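Local coordinates for protein Kinase A (Toxoplasma gondii, PDB 5J3U) that binds cyclic AMP through its regulatory domain and, like related regulatory subunits, probably keeps the kinase catalytic subunit inhibited until the nucleotide arrives, at residues A168-Q173 with V179-E184; G209-E214 with D252-K257; I218-R223 with L238-F243. All coordinates share one frame; numbering follows the deposited sequence.

All three contacts lie in the second cyclic nucleotide-binding domain, on the same side of the chain's centre, with their own centres 11 to 13 Å apart. Interaction 1 closes first along the chain; interaction 3 is nested inside the long loop closed by interaction 2. Strand 179-183 of interaction 1 is flanked in its sheet by strand 211-212 of interaction 2 and strand 232-239 of interaction 3. Probable backbone hydrogen bonds join Val183 to Gly209 and Asp210, and Phe180 to Leu238. Arg223 ties all three together, probably bonding Gly213 O through NH1 and Val179 O through NH2. Val171, Phe212 to Glu214 and Arg223 line the cyclic AMP pocket, while the helical segments pack behind them.

Interaction 1 of 3, residues A168-Q173 with V179-E184; sequences AYIVRQ and VFYIVE
Inside the β-barrel of the second cyclic nucleotide-binding domain, a cupin-like fold, Ile170 and Val171 pack against the ring of Tyr181. Ile170 and Val171 share one partner, Val227 of the adjoining strand 226-229, as in a classic beta bulge, and the chain turns a corner there. Tyr181 comes from strand 179-183 of the other sheet, so the contact joins the two sheets through side chains alone, without a hydrogen bond between the segments. Its CG stands anti to the carbonyl carbon (chi1 -62°), which carries the ring across the barrel interior to the bulge. Ile170 directs its CG2 branch, anti to the backbone N, over one ring face. This methyl lies 3.8 Å from the centroid of the Tyr181 ring and 14° off its normal, a CH-pi contact over the face, the methyl displaced somewhat from the ring centre. On the opposite face sits CG1 of Val179, two residues earlier in the same strand, so the ring is held between two aliphatic branches. Further around the barrel the ring of Tyr181 meets that of Phe212, their planes about 20° apart. Val171 also belongs to the cyclic AMP pocket, its side chain about 4 Å from the nucleotide, and thereby connects the buried packing to the ligand. Its CG1 approaches the ring obliquely, 3.6 Å from Tyr181 CE2.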
loop_
_atom_site.group_PDB
_atom_site.type_symbol
_atom_site.label_atom_id
_atom_site.label_comp_id
_atom_site.label_asym_id
_atom_site.label_seq_id
_atom_site.Cartn_x
_atom_site.Cartn_y
_atom_site.Cartn_z
ATOM N N ALA A 168 16.991 14.181 0.134
ATOM C CA ALA A 168 16.723 12.802 0.598
ATOM C C ALA A 168 16.720 11.853 -0.601
ATOM O O ALA A 168 16.160 12.145 -1.660
ATOM C CB ALA A 168 15.422 12.735 1.351
ATOM N N TYR A 169 17.409 10.722 -0.476
ATOM C CA TYR A 169 17.474 9.755 -1.557
ATOM C C TYR A 169 16.206 8.935 -1.486
ATOM O O TYR A 169 15.905 8.338 -0.450
ATOM C CB TYR A 169 18.712 8.824 -1.418
ATOM C CG TYR A 169 19.994 9.485 -1.865
ATOM C CD1 TYR A 169 20.513 10.550 -1.146
ATOM C CD2 TYR A 169 20.661 9.072 -3.022
ATOM C CE1 TYR A 169 21.646 11.226 -1.576
ATOM C CE2 TYR A 169 21.840 9.716 -3.433
ATOM C CZ TYR A 169 22.319 10.787 -2.702
ATOM O OH TYR A 169 23.501 11.458 -3.137
ATOM N N ILE A 170 15.484 8.877 -2.586
ATOM C CA ILE A 170 14.291 8.005 -2.686
ATOM C C ILE A 170 14.750 6.574 -3.052
ATOM O O ILE A 170 14.283 5.597 -2.466
ATOM C CB ILE A 170 13.279 8.578 -3.696
ATOM C CG1 ILE A 170 12.896 10.006 -3.286
ATOM C CG2 ILE A 170 12.030 7.681 -3.848
ATOM C CD1 ILE A 170 11.988 10.678 -4.276
ATOM N N VAL A 171 15.639 6.464 -4.032
ATOM C CA VAL A 171 16.348 5.233 -4.323
ATOM C C VAL A 171 17.831 5.528 -4.473
ATOM O O VAL A 171 18.236 6.660 -4.833
ATOM C CB VAL A 171 15.806 4.435 -5.527
ATOM C CG1 VAL A 171 14.273 4.205 -5.415
ATOM C CG2 VAL A 171 16.211 5.047 -6.848
ATOM N N ARG A 172 18.634 4.506 -4.176
ATOM C CA ARG A 172 20.091 4.571 -4.310
ATOM C C ARG A 172 20.596 3.538 -5.328
ATOM O O ARG A 172 20.144 2.377 -5.323
ATOM C CB ARG A 172 20.729 4.330 -2.931
ATOM C CG ARG A 172 20.258 5.285 -1.823
ATOM C CD ARG A 172 20.729 4.920 -0.446
ATOM N NE ARG A 172 20.108 5.738 0.581
ATOM C CZ ARG A 172 20.553 6.904 1.039
ATOM N NH1 ARG A 172 19.835 7.543 1.970
ATOM N NH2 ARG A 172 21.706 7.453 0.583
ATOM N N GLN A 173 21.548 3.938 -6.149
ATOM C CA GLN A 173 22.077 3.099 -7.173
ATOM C C GLN A 173 22.742 1.887 -6.499
ATOM O O GLN A 173 23.451 2.038 -5.502
ATOM C CB GLN A 173 23.107 3.835 -8.004
ATOM C CG GLN A 173 23.662 3.022 -9.128
ATOM C CD GLN A 173 24.507 3.849 -10.126
ATOM O OE1 GLN A 173 24.543 5.082 -10.079
ATOM N NE2 GLN A 173 25.130 3.161 -11.038
ATOM N N VAL A 179 9.977 -1.225 -5.445
ATOM C CA VAL A 179 8.904 -0.171 -5.461
ATOM C C VAL A 179 8.987 0.647 -6.752
ATOM O O VAL A 179 10.086 1.063 -7.183
ATOM C CB VAL A 179 9.018 0.789 -4.268
ATOM C CG1 VAL A 179 7.901 1.868 -4.302
ATOM C CG2 VAL A 179 8.981 0.013 -2.977
ATOM N N PHE A 180 7.825 0.891 -7.361
ATOM C CA PHE A 180 7.674 1.770 -8.530
ATOM C C PHE A 180 7.095 3.079 -8.010
ATOM O O PHE A 180 6.211 3.026 -7.163
ATOM C CB PHE A 180 6.735 1.097 -9.544
ATOM C CG PHE A 180 6.344 1.952 -10.729
ATOM C CD1 PHE A 180 7.262 2.366 -11.648
ATOM C CD2 PHE A 180 5.016 2.339 -10.904
ATOM C CE1 PHE A 180 6.900 3.097 -12.756
ATOM C CE2 PHE A 180 4.632 3.025 -12.033
ATOM C CZ PHE A 180 5.548 3.430 -12.962
ATOM N N TYR A 181 7.630 4.218 -8.484
ATOM C CA TYR A 181 7.258 5.540 -8.036
ATOM C C TYR A 181 6.706 6.456 -9.146
ATOM O O TYR A 181 7.104 6.383 -10.309
ATOM C CB TYR A 181 8.494 6.232 -7.439
ATOM C CG TYR A 181 9.092 5.567 -6.244
ATOM C CD1 TYR A 181 8.619 5.807 -4.971
ATOM C CD2 TYR A 181 10.158 4.679 -6.393
ATOM C CE1 TYR A 181 9.200 5.197 -3.859
ATOM C CE2 TYR A 181 10.709 4.048 -5.312
ATOM C CZ TYR A 181 10.251 4.314 -4.053
ATOM O OH TYR A 181 10.810 3.720 -2.948
ATOM N N ILE A 182 5.687 7.232 -8.816
ATOM C CA ILE A 182 5.192 8.291 -9.661
ATOM C C ILE A 182 5.157 9.584 -8.805
ATOM O O ILE A 182 4.674 9.592 -7.651
ATOM C CB ILE A 182 3.792 8.011 -10.192
ATOM C CG1 ILE A 182 3.643 6.536 -10.663
ATOM C CG2 ILE A 182 3.514 9.013 -11.283
ATOM C CD1 ILE A 182 2.200 6.144 -10.988
ATOM N N VAL A 183 5.702 10.669 -9.329
ATOM C CA VAL A 183 5.780 11.870 -8.587
ATOM C C VAL A 183 4.369 12.484 -8.622
ATOM O O VAL A 183 3.855 12.802 -9.698
ATOM C CB VAL A 183 6.758 12.893 -9.218
ATOM C CG1 VAL A 183 6.744 14.179 -8.452
ATOM C CG2 VAL A 183 8.209 12.351 -9.280
ATOM N N GLU A 184 3.804 12.694 -7.462
ATOM C CA GLU A 184 2.484 13.382 -7.362
ATOM C C GLU A 184 2.634 14.906 -7.425
ATOM O O GLU A 184 1.849 15.588 -8.093
ATOM C CB GLU A 184 1.806 13.035 -6.035
ATOM C CG GLU A 184 1.514 11.564 -5.838
ATOM C CD GLU A 184 0.819 11.244 -4.495
ATOM O OE1 GLU A 184 -0.224 11.933 -4.219
ATOM O OE2 GLU A 184 1.289 10.305 -3.767
#

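Interaction 2 of 3, residues G209-E214 with D252-K257; sequences GDYFGE and DLLSKK. With CMP (adenosine-3',5'-cyclic-monophosphate), chain B.
Tyr211 places CG between its backbone N and carbonyl carbon (chi1 59°), swinging the ring toward helix 250-257, where Leu254 CD2 comes obliquely to within 3.4 Å of Tyr211 CE1. Glu214 takes a similar first torsion (chi1 75°) and bends again at chi2; this turns its carboxylate back toward the ligand, while its CB rests 4.2 Å from Leu254 CD1. The two carboxylate oxygens divide the work. OE1 of Glu214 accepts the ribose O2' hydroxyl of cyclic AMP at 2.7 Å, and that same O2' accepts a hydrogen bond from Gly213 N at 3.0 Å, so the sugar hydroxyl is gripped as both donor and acceptor. OE2 of Glu214 is bonded chiefly to Tyr261 OH and also takes a water at 2.6 Å, which donates its other hydrogen to Leu254 O at 2.8 Å. Such a glutamate reading the 2'-hydroxyl is a hallmark of the phosphate-binding cassette in this family. Farther along the helix, Lys257 CE lies 3.3 Å from Tyr211 OH. The contact fastens helix 250-257 over the edge strand 211-212 of its sheet, with Ile143 touching Tyr211, Leu254 and Lys257, and Ile218 of helix 215-219 packed against Leu254.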
loop_
_atom_site.group_PDB
_atom_site.type_symbol
_atom_site.label_atom_id
_atom_site.label_comp_id
_atom_site.label_asym_id
_atom_site.label_seq_id
_atom_site.Cartn_x
_atom_site.Cartn_y
_atom_site.Cartn_z
ATOM N N GLY A 209 3.922 13.971 -12.174
ATOM C CA GLY A 209 3.420 13.119 -13.210
ATOM C C GLY A 209 4.446 12.180 -13.812
ATOM O O GLY A 209 4.098 11.255 -14.468
ATOM N N ASP A 210 5.723 12.427 -13.568
ATOM C CA ASP A 210 6.772 11.509 -14.073
ATOM C C ASP A 210 6.925 10.268 -13.188
ATOM O O ASP A 210 6.661 10.329 -11.994
ATOM C CB ASP A 210 8.095 12.213 -14.070
ATOM C CG ASP A 210 8.200 13.287 -15.136
ATOM O OD1 ASP A 210 7.493 13.179 -16.149
ATOM O OD2 ASP A 210 8.975 14.250 -14.956
ATOM N N TYR A 211 7.405 9.174 -13.766
ATOM C CA TYR A 211 7.609 7.932 -13.015
ATOM C C TYR A 211 9.090 7.569 -13.004
ATOM O O TYR A 211 9.846 8.035 -13.861
ATOM C CB TYR A 211 6.813 6.782 -13.613
ATOM C CG TYR A 211 7.161 6.486 -15.039
ATOM C CD1 TYR A 211 8.294 5.748 -15.366
ATOM C CD2 TYR A 211 6.379 7.026 -16.084
ATOM C CE1 TYR A 211 8.640 5.546 -16.699
ATOM C CE2 TYR A 211 6.729 6.827 -17.419
ATOM C CZ TYR A 211 7.845 6.098 -17.717
ATOM O OH TYR A 211 8.143 5.932 -19.069
ATOM N N PHE A 212 9.469 6.746 -12.033
ATOM C CA PHE A 212 10.828 6.190 -11.998
ATOM C C PHE A 212 10.810 4.916 -11.154
ATOM O O PHE A 212 9.851 4.661 -10.430
ATOM C CB PHE A 212 11.830 7.222 -11.453
ATOM C CG PHE A 212 11.540 7.720 -10.070
ATOM C CD1 PHE A 212 12.012 7.024 -8.942
ATOM C CD2 PHE A 212 10.801 8.877 -9.849
ATOM C CE1 PHE A 212 11.824 7.480 -7.660
ATOM C CE2 PHE A 212 10.579 9.333 -8.534
ATOM C CZ PHE A 212 11.064 8.645 -7.440
ATOM N N GLY A 213 11.906 4.136 -11.205
ATOM C CA GLY A 213 12.027 2.971 -10.378
ATOM C C GLY A 213 11.436 1.747 -11.042
ATOM O O GLY A 213 11.235 0.743 -10.365
ATOM N N GLU A 214 11.166 1.804 -12.353
ATOM C CA GLU A 214 10.603 0.655 -13.043
ATOM C C GLU A 214 11.672 -0.369 -13.428
ATOM O O GLU A 214 11.329 -1.533 -13.547
ATOM C CB GLU A 214 9.822 1.010 -14.301
ATOM C CG GLU A 214 10.571 1.417 -15.574
ATOM C CD GLU A 214 11.327 2.747 -15.568
ATOM O OE1 GLU A 214 11.521 3.369 -14.526
ATOM O OE2 GLU A 214 11.756 3.220 -16.665
ATOM N N ASP A 252 5.118 -3.813 -20.769
ATOM C CA ASP A 252 5.724 -3.886 -22.114
ATOM C C ASP A 252 6.051 -2.517 -22.628
ATOM O O ASP A 252 7.125 -2.317 -23.230
ATOM C CB ASP A 252 4.821 -4.624 -23.119
ATOM C CG ASP A 252 4.507 -6.044 -22.720
ATOM O OD1 ASP A 252 5.365 -6.741 -22.144
ATOM O OD2 ASP A 252 3.393 -6.493 -23.038
ATOM N N LEU A 253 5.157 -1.549 -22.417
ATOM C CA LEU A 253 5.468 -0.159 -22.795
ATOM C C LEU A 253 6.689 0.365 -22.070
ATOM O O LEU A 253 7.487 1.070 -22.655
ATOM C CB LEU A 253 4.310 0.800 -22.509
ATOM C CG LEU A 253 2.954 0.617 -23.139
ATOM C CD1 LEU A 253 2.008 1.696 -22.611
ATOM C CD2 LEU A 253 3.048 0.724 -24.663
ATOM N N LEU A 254 6.776 0.081 -20.768
ATOM C CA LEU A 254 7.860 0.550 -19.965
ATOM C C LEU A 254 9.170 -0.094 -20.412
ATOM O O LEU A 254 10.226 0.570 -20.455
ATOM C CB LEU A 254 7.593 0.273 -18.473
ATOM C CG LEU A 254 6.568 1.217 -17.825
ATOM C CD1 LEU A 254 6.247 0.695 -16.452
ATOM C CD2 LEU A 254 7.075 2.663 -17.765
ATOM N N SER A 255 9.088 -1.350 -20.787
ATOM C CA SER A 255 10.262 -2.098 -21.235
ATOM C C SER A 255 10.797 -1.512 -22.544
ATOM O O SER A 255 12.011 -1.273 -22.710
ATOM C CB SER A 255 9.932 -3.563 -21.416
ATOM O OG SER A 255 11.136 -4.279 -21.435
ATOM N N LYS A 256 9.891 -1.240 -23.471
ATOM C CA LYS A 256 10.305 -0.663 -24.749
ATOM C C LYS A 256 10.833 0.780 -24.591
ATOM O O LYS A 256 11.832 1.148 -25.227
ATOM C CB LYS A 256 9.169 -0.791 -25.781
ATOM C CG LYS A 256 8.894 -2.257 -26.177
ATOM C CD LYS A 256 7.932 -2.312 -27.384
ATOM C CE LYS A 256 7.502 -3.720 -27.799
ATOM N NZ LYS A 256 6.332 -4.171 -26.997
ATOM N N LYS A 257 10.217 1.573 -23.723
ATOM C CA LYS A 257 10.682 2.933 -23.456
ATOM C C LYS A 257 12.034 3.021 -22.742
ATOM O O LYS A 257 12.664 4.069 -22.787
ATOM C CB LYS A 257 9.656 3.735 -22.692
ATOM C CG LYS A 257 8.405 3.983 -23.511
ATOM C CD LYS A 257 7.317 4.650 -22.692
ATOM C CE LYS A 257 7.657 6.093 -22.333
ATOM N NZ LYS A 257 7.899 6.962 -23.539
HETATM P P CMP B . 15.561 1.818 -11.340
HETATM O O1P CMP B . 14.563 0.908 -10.748
HETATM O O2P CMP B . 16.845 1.205 -11.912
HETATM O "O5'" CMP B . 15.954 2.891 -10.219
HETATM C "C5'" CMP B . 16.711 4.039 -10.649
HETATM C "C4'" CMP B . 15.791 4.741 -11.652
HETATM O "O4'" CMP B . 16.334 5.918 -12.270
HETATM C "C3'" CMP B . 15.569 3.856 -12.864
HETATM O "O3'" CMP B . 14.804 2.711 -12.464
HETATM C "C2'" CMP B . 14.918 4.791 -13.851
HETATM O "O2'" CMP B . 13.505 4.985 -13.556
HETATM C "C1'" CMP B . 15.601 6.098 -13.459
HETATM N N9 CMP B . 16.519 6.561 -14.456
HETATM C C8 CMP B . 16.554 7.846 -14.871
HETATM N N7 CMP B . 17.571 8.018 -15.800
HETATM C C5 CMP B . 18.209 6.836 -15.930
HETATM C C6 CMP B . 19.345 6.300 -16.737
HETATM N N6 CMP B . 20.053 7.097 -17.597
HETATM N N1 CMP B . 19.626 5.000 -16.562
HETATM C C2 CMP B . 18.995 4.152 -15.703
HETATM N N3 CMP B . 17.935 4.590 -14.949
HETATM C C4 CMP B . 17.505 5.869 -15.047
HETATM O O HOH W 1 11.188 2.879 -19.157
#

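Interaction 3 of 3, residues I218-R223 with L238-F243. With CMP (adenosine-3',5'-cyclic-monophosphate), chain B.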
loop_
_atom_site.group_PDB
_atom_site.type_symbol
_atom_site.label_atom_id
_atom_site.label_comp_id
_atom_site.label_asym_id
_atom_site.label_seq_id
_atom_site.Cartn_x
_atom_site.Cartn_y
_atom_site.Cartn_z
ATOM N N ILE A 218 11.262 -4.520 -13.772
ATOM C CA ILE A 218 11.176 -5.134 -15.066
ATOM C C ILE A 218 12.374 -6.039 -15.341
ATOM O O ILE A 218 12.196 -7.113 -15.906
ATOM C CB ILE A 218 11.053 -4.112 -16.193
ATOM C CG1 ILE A 218 9.706 -3.375 -16.059
ATOM C CG2 ILE A 218 11.140 -4.775 -17.561
ATOM C CD1 ILE A 218 9.620 -2.092 -16.841
ATOM N N ASN A 219 13.560 -5.590 -14.951
ATOM C CA ASN A 219 14.809 -6.296 -15.298
ATOM C C ASN A 219 15.331 -7.185 -14.209
ATOM O O ASN A 219 16.320 -7.913 -14.421
ATOM C CB ASN A 219 15.882 -5.291 -15.675
ATOM C CG ASN A 219 15.558 -4.515 -16.915
ATOM O OD1 ASN A 219 14.918 -5.012 -17.836
ATOM N ND2 ASN A 219 16.089 -3.323 -16.991
ATOM N N GLU A 220 14.743 -7.107 -13.014
ATOM C CA GLU A 220 15.148 -7.917 -11.886
ATOM C C GLU A 220 16.611 -7.651 -11.541
ATOM O O GLU A 220 17.410 -8.595 -11.428
ATOM C CB GLU A 220 14.954 -9.418 -12.156
ATOM C CG GLU A 220 13.628 -9.802 -12.795
ATOM C CD GLU A 220 12.433 -9.355 -12.011
ATOM O OE1 GLU A 220 12.606 -8.863 -10.865
ATOM O OE2 GLU A 220 11.311 -9.507 -12.550
ATOM N N GLU A 221 16.951 -6.361 -11.480
ATOM C CA GLU A 221 18.328 -5.913 -11.276
ATOM C C GLU A 221 18.343 -4.882 -10.143
ATOM O O GLU A 221 17.304 -4.280 -9.787
ATOM C CB GLU A 221 18.849 -5.228 -12.521
ATOM C CG GLU A 221 19.076 -6.130 -13.702
ATOM C CD GLU A 221 19.765 -5.416 -14.841
ATOM O OE1 GLU A 221 19.941 -4.192 -14.783
ATOM O OE2 GLU A 221 20.156 -6.080 -15.812
ATOM N N PRO A 222 19.543 -4.575 -9.625
ATOM C CA PRO A 222 19.610 -3.515 -8.630
ATOM C C PRO A 222 19.265 -2.201 -9.296
ATOM O O PRO A 222 19.399 -2.085 -10.510
ATOM C CB PRO A 222 21.113 -3.452 -8.245
ATOM C CG PRO A 222 21.616 -4.818 -8.559
ATOM C CD PRO A 222 20.826 -5.315 -9.761
ATOM N N ARG A 223 18.917 -1.245 -8.482
ATOM C CA ARG A 223 18.639 0.113 -8.968
ATOM C C ARG A 223 19.780 0.619 -9.844
ATOM O O ARG A 223 20.976 0.520 -9.438
ATOM C CB ARG A 223 18.493 1.052 -7.774
ATOM C CG ARG A 223 17.312 0.829 -6.825
ATOM C CD ARG A 223 15.956 0.870 -7.569
ATOM N NE ARG A 223 14.864 0.923 -6.603
ATOM C CZ ARG A 223 13.574 0.883 -6.935
ATOM N NH1 ARG A 223 13.222 0.785 -8.200
ATOM N NH2 ARG A 223 12.659 0.924 -5.972
ATOM N N LEU A 238 4.087 2.034 -5.604
ATOM C CA LEU A 238 3.465 0.752 -5.960
ATOM C C LEU A 238 4.494 -0.373 -5.765
ATOM O O LEU A 238 5.566 -0.355 -6.372
ATOM C CB LEU A 238 3.054 0.783 -7.403
ATOM C CG LEU A 238 2.189 -0.333 -7.960
ATOM C CD1 LEU A 238 0.815 -0.316 -7.302
ATOM C CD2 LEU A 238 2.081 -0.268 -9.464
ATOM N N GLU A 239 4.186 -1.319 -4.892
ATOM C CA GLU A 239 5.081 -2.450 -4.601
ATOM C C GLU A 239 5.195 -3.396 -5.758
ATOM O O GLU A 239 4.317 -3.508 -6.552
ATOM C CB GLU A 239 4.582 -3.255 -3.408
ATOM C CG GLU A 239 4.710 -2.539 -2.100
ATOM C CD GLU A 239 4.338 -3.426 -0.927
ATOM O OE1 GLU A 239 3.375 -4.202 -1.060
ATOM O OE2 GLU A 239 4.987 -3.331 0.131
ATOM N N ARG A 240 6.337 -4.084 -5.830
ATOM C CA ARG A 240 6.670 -5.010 -6.910
ATOM C C ARG A 240 5.577 -5.994 -7.292
ATOM O O ARG A 240 5.216 -6.146 -8.487
ATOM C CB ARG A 240 7.913 -5.808 -6.447
ATOM C CG ARG A 240 8.286 -6.965 -7.346
ATOM C CD ARG A 240 9.492 -7.698 -6.775
ATOM N NE ARG A 240 10.716 -6.949 -7.035
ATOM C CZ ARG A 240 11.341 -6.911 -8.200
ATOM N NH1 ARG A 240 10.880 -7.572 -9.237
ATOM N NH2 ARG A 240 12.442 -6.188 -8.331
ATOM N N LYS A 241 4.995 -6.624 -6.272
ATOM C CA LYS A 241 3.966 -7.611 -6.520
ATOM C C LYS A 241 2.746 -6.976 -7.201
ATOM O O LYS A 241 2.220 -7.546 -8.126
ATOM C CB LYS A 241 3.537 -8.319 -5.244
ATOM C CG LYS A 241 2.673 -9.525 -5.541
ATOM C CD LYS A 241 2.501 -10.392 -4.308
ATOM C CE LYS A 241 3.760 -11.167 -3.958
ATOM N NZ LYS A 241 3.430 -12.286 -3.023
ATOM N N SER A 242 2.325 -5.800 -6.733
ATOM C CA SER A 242 1.217 -5.069 -7.366
ATOM C C SER A 242 1.559 -4.593 -8.749
ATOM O O SER A 242 0.720 -4.588 -9.635
ATOM C CB SER A 242 0.791 -3.856 -6.550
ATOM O OG SER A 242 0.565 -4.263 -5.244
ATOM N N PHE A 243 2.800 -4.137 -8.941
ATOM C CA PHE A 243 3.242 -3.739 -10.258
ATOM C C PHE A 243 3.113 -4.876 -11.284
ATOM O O PHE A 243 2.553 -4.720 -12.390
ATOM C CB PHE A 243 4.698 -3.257 -10.176
ATOM C CG PHE A 243 5.298 -2.823 -11.477
ATOM C CD1 PHE A 243 5.982 -3.743 -12.297
ATOM C CD2 PHE A 243 5.362 -1.481 -11.824
ATOM C CE1 PHE A 243 6.582 -3.333 -13.459
ATOM C CE2 PHE A 243 5.995 -1.070 -12.986
ATOM C CZ PHE A 243 6.603 -1.991 -13.803
HETATM P P CMP B . 15.561 1.818 -11.340
HETATM O O1P CMP B . 14.563 0.908 -10.748
HETATM O O2P CMP B . 16.845 1.205 -11.912
HETATM O "O5'" CMP B . 15.954 2.891 -10.219
HETATM C "C5'" CMP B . 16.711 4.039 -10.649
HETATM C "C4'" CMP B . 15.791 4.741 -11.652
HETATM O "O4'" CMP B . 16.334 5.918 -12.270
HETATM C "C3'" CMP B . 15.569 3.856 -12.864
HETATM O "O3'" CMP B . 14.804 2.711 -12.464
HETATM C "C2'" CMP B . 14.918 4.791 -13.851
HETATM O "O2'" CMP B . 13.505 4.985 -13.556
HETATM C "C1'" CMP B . 15.601 6.098 -13.459
HETATM N N9 CMP B . 16.519 6.561 -14.456
HETATM C C8 CMP B . 16.554 7.846 -14.871
HETATM N N7 CMP B . 17.571 8.018 -15.800
HETATM C C5 CMP B . 18.209 6.836 -15.930
HETATM C C6 CMP B . 19.345 6.300 -16.737
HETATM N N6 CMP B . 20.053 7.097 -17.597
HETATM N N1 CMP B . 19.626 5.000 -16.562
HETATM C C2 CMP B . 18.995 4.152 -15.703
HETATM N N3 CMP B . 17.935 4.590 -14.949
HETATM C C4 CMP B . 17.505 5.869 -15.047
#
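Ile218 and Arg240 bring their CA atoms to 9.3 Å, where the chain leaves helix 215-219 with a positive phi at Glu220 and, on the other side, passes from strand 232-239 into helix 240-246 through the N-cap position Glu239. Arg240 extends with CG anti to its backbone N (chi1 171°) and bends at chi3, which brings the guanidinium to the carboxylate of Glu220. The salt bridge runs from Arg240 NH1 to Glu220 OE1 at 2.7 Å, but its hydrogen bond is weak, bent to 128° at the hydrogen; the other oxygen of Glu220, OE2, pairs with Lys244. More of the grip on Arg240 comes from outside: NE pairs with Asp178, and NH2 bonds the carbonyl oxygens of Gly177 and Ala216. In a separate apolar contact, Ile218 lays CG1 at the edge of the Phe243 ring, 4.1 Å from both Phe243 CE1 and CZ. Segment 218-223 forms the second part of the phosphate-binding cassette, which carries the arginine that meets the cyclic phosphate near its C-terminal end. Arg223 NH1 donates to O1P of cyclic AMP at 2.9 Å and 153°, with O1P in the guanidinium plane at its edge, while Arg223 CD lies 3.3 Å from O5' of the nucleotide. Two main-chain oxygens, Gly213 O on NH1 and Val179 O on NH2, fix the rotation of the Arg223 guanidinium.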